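Local coordinates for DUF416 domain-containing protein (Shewanella baltica, PDB 2Q9R) that is of unknown function but has an all-helical DUF416 fold with a pocket that holds benzoic acid in the crystal, at residues Ser103-Ala108 / Glu115-Ile120. Sequence-based numbering, arbitrary orientation.
Sequences STLLGA and EDIVNI
Ala108 and Thr104 of helix 92-111 pack against Asp116, Ile117 and Ile120 in a buried, mainly apolar helix-to-helix contact, where the chain turns back on itself. The backbones come nearest at two pairs, Leu105 with Ile117 and Ala108 with Asp116, whose CA atoms are each 5.8 Å apart. Ala108 CB points into the join and meets Ile117 CG1 at 3.5 Å and Asp116 CB at 3.7 Å. Ile117 CG1 also reaches Leu105 CD1 at 4.1 Å, the two side chains crossing at a slant. CG anti to the backbone N (chi1 174°), with chi2 at 53°, brings the leucine's CD1 there. Helix 92-111 and the short helix 114-118 run roughly antiparallel, a helical hairpin within an all-helical fold, and Ile120 leads into helix 120-136. Helix 17-42 packs on the same pair, with Thr25 against Leu105 and Leu17 and Ala24 against Ile117. Thr104 and Ile120 run past each other in opposite senses, bringing Thr104 CG2 to 3.8 Å from Ile120 CD1. Thr104 OG1 turns back to hydrogen-bond Val100 O. No direct hydrogen bond joins the segments; one water donates to both Thr104 O and Asp116 OD2, each at 2.9 Å.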
ATOM      1  N   SER A 103     -17.339  15.424   9.567  1.00 39.81           N
ATOM      2  CA  SER A 103     -18.675  15.993   9.685  1.00 42.26           C
ATOM      3  C   SER A 103     -19.630  15.041  10.400  1.00 42.19           C
ATOM      4  O   SER A 103     -20.387  15.462  11.258  1.00 43.93           O
ATOM      5  CB  SER A 103     -19.260  16.343   8.320  1.00 43.20           C
ATOM      6  OG  SER A 103     -18.449  17.263   7.613  1.00 46.62           O
ATOM      7  N   THR A 104     -19.628  13.769   9.990  1.00 44.00           N
ATOM      8  CA  THR A 104     -20.448  12.724  10.616  1.00 41.94           C
ATOM      9  C   THR A 104     -20.141  12.589  12.123  1.00 41.18           C
ATOM     10  O   THR A 104     -21.032  12.553  12.944  1.00 41.89           O
ATOM     11  CB  THR A 104     -20.215  11.375   9.910  1.00 45.94           C
ATOM     12  OG1 THR A 104     -20.485  11.533   8.511  1.00 48.59           O
ATOM     13  CG2 THR A 104     -21.081  10.258  10.504  1.00 48.87           C
ATOM     14  N   LEU A 105     -18.867  12.568  12.485  1.00 43.70           N
ATOM     15  CA  LEU A 105     -18.500  12.474  13.912  1.00 43.12           C
ATOM     16  C   LEU A 105     -18.943  13.682  14.744  1.00 45.79           C
ATOM     17  O   LEU A 105     -19.481  13.521  15.869  1.00 43.21           O
ATOM     18  CB  LEU A 105     -16.986  12.229  14.032  1.00 41.39           C
ATOM     19  CG  LEU A 105     -16.439  12.244  15.446  1.00 46.31           C
ATOM     20  CD1 LEU A 105     -17.238  11.266  16.378  1.00 43.12           C
ATOM     21  CD2 LEU A 105     -14.939  11.924  15.384  1.00 36.83           C
ATOM     22  N   LEU A 106     -18.684  14.897  14.242  1.00 45.73           N
ATOM     23  CA  LEU A 106     -19.160  16.090  14.917  1.00 44.89           C
ATOM     24  C   LEU A 106     -20.679  16.068  15.024  1.00 45.24           C
ATOM     25  O   LEU A 106     -21.234  16.403  16.064  1.00 43.24           O
ATOM     26  CB  LEU A 106     -18.747  17.352  14.174  1.00 48.71           C
ATOM     27  CG  LEU A 106     -17.398  17.991  14.457  1.00 51.16           C
ATOM     28  CD1 LEU A 106     -17.095  19.043  13.393  1.00 52.87           C
ATOM     29  CD2 LEU A 106     -17.386  18.599  15.850  1.00 47.93           C
ATOM     30  N   GLY A 107     -21.353  15.650  13.958  1.00 45.31           N
ATOM     31  CA  GLY A 107     -22.816  15.566  13.990  1.00 46.85           C
ATOM     32  C   GLY A 107     -23.328  14.542  14.986  1.00 48.52           C
ATOM     33  O   GLY A 107     -24.331  14.770  15.650  1.00 49.51           O
ATOM     34  N   ALA A 108     -22.612  13.431  15.113  1.00 49.64           N
ATOM     35  CA  ALA A 108     -22.976  12.357  16.037  1.00 51.14           C
ATOM     36  C   ALA A 108     -22.787  12.768  17.501  1.00 49.80           C
ATOM     37  O   ALA A 108     -23.628  12.471  18.339  1.00 50.37           O
ATOM     38  CB  ALA A 108     -22.186  11.105  15.722  1.00 50.21           C
ATOM     39  N   GLU A 115     -24.572   5.126  16.928  1.00 53.62           N
ATOM     40  CA  GLU A 115     -24.506   4.375  15.661  1.00 53.29           C
ATOM     41  C   GLU A 115     -23.562   5.048  14.674  1.00 51.98           C
ATOM     42  O   GLU A 115     -22.694   4.396  14.081  1.00 51.49           O
ATOM     43  CB  GLU A 115     -25.898   4.235  15.005  1.00 56.03           C
ATOM     44  CG  GLU A 115     -26.663   2.936  15.323  1.00 61.89           C
ATOM     45  N   ASP A 116     -23.737   6.357  14.498  1.00 49.15           N
ATOM     46  CA  ASP A 116     -22.939   7.083  13.519  1.00 52.35           C
ATOM     47  C   ASP A 116     -21.452   7.102  13.851  1.00 50.85           C
ATOM     48  O   ASP A 116     -20.593   7.187  12.952  1.00 48.36           O
ATOM     49  CB  ASP A 116     -23.402   8.522  13.426  1.00 51.96           C
ATOM     50  CG  ASP A 116     -24.758   8.668  12.771  1.00 61.26           C
ATOM     51  OD1 ASP A 116     -25.430   7.647  12.471  1.00 60.09           O
ATOM     52  OD2 ASP A 116     -25.128   9.837  12.567  1.00 65.16           O
ATOM     53  N   ILE A 117     -21.160   7.108  15.148  1.00 50.54           N
ATOM     54  CA  ILE A 117     -19.788   7.106  15.622  1.00 48.65           C
ATOM     55  C   ILE A 117     -19.179   5.762  15.273  1.00 46.03           C
ATOM     56  O   ILE A 117     -18.113   5.722  14.722  1.00 50.44           O
ATOM     57  CB  ILE A 117     -19.668   7.368  17.155  1.00 48.90           C
ATOM     58  CG1 ILE A 117     -20.296   8.717  17.529  1.00 48.12           C
ATOM     59  CG2 ILE A 117     -18.196   7.297  17.579  1.00 44.80           C
ATOM     60  CD1 ILE A 117     -20.411   8.986  19.031  1.00 49.04           C
ATOM     61  N   VAL A 118     -19.874   4.683  15.603  1.00 48.59           N
ATOM     62  CA  VAL A 118     -19.459   3.327  15.300  1.00 49.23           C
ATOM     63  C   VAL A 118     -19.230   3.204  13.784  1.00 49.10           C
ATOM     64  O   VAL A 118     -18.236   2.678  13.387  1.00 48.10           O
ATOM     65  CB  VAL A 118     -20.516   2.244  15.792  1.00 51.35           C
ATOM     66  CG1 VAL A 118     -20.260   0.863  15.152  1.00 52.33           C
ATOM     67  CG2 VAL A 118     -20.590   2.150  17.362  1.00 42.57           C
ATOM     68  N   ASN A 119     -20.137   3.734  12.966  1.00 50.11           N
ATOM     69  CA  ASN A 119     -20.009   3.633  11.494  1.00 50.93           C
ATOM     70  C   ASN A 119     -18.842   4.368  10.845  1.00 48.17           C
ATOM     71  O   ASN A 119     -18.579   4.165   9.662  1.00 49.09           O
ATOM     72  CB  ASN A 119     -21.315   4.035  10.798  1.00 52.28           C
ATOM     73  CG  ASN A 119     -22.348   2.907  10.831  1.00 67.23           C
ATOM     74  OD1 ASN A 119     -22.005   1.744  11.116  1.00 75.05           O
ATOM     75  ND2 ASN A 119     -23.617   3.242  10.554  1.00 73.40           N
ATOM     76  N   ILE A 120     -18.123   5.189  11.612  1.00 47.42           N
ATOM     77  CA  ILE A 120     -16.879   5.756  11.129  1.00 43.60           C
ATOM     78  C   ILE A 120     -15.929   4.635  10.830  1.00 45.39           C
ATOM     79  O   ILE A 120     -15.032   4.786   9.952  1.00 39.63           O
ATOM     80  CB  ILE A 120     -16.222   6.764  12.145  1.00 43.31           C
ATOM     81  CG1 ILE A 120     -17.091   8.035  12.329  1.00 50.65           C
ATOM     82  CG2 ILE A 120     -14.820   7.117  11.729  1.00 46.56           C
ATOM     83  CD1 ILE A 120     -17.701   8.620  11.073  1.00 47.83           C
TER
HETATM   84  O   HOH W   1     -23.892  12.419  12.307  1.00 52.51           O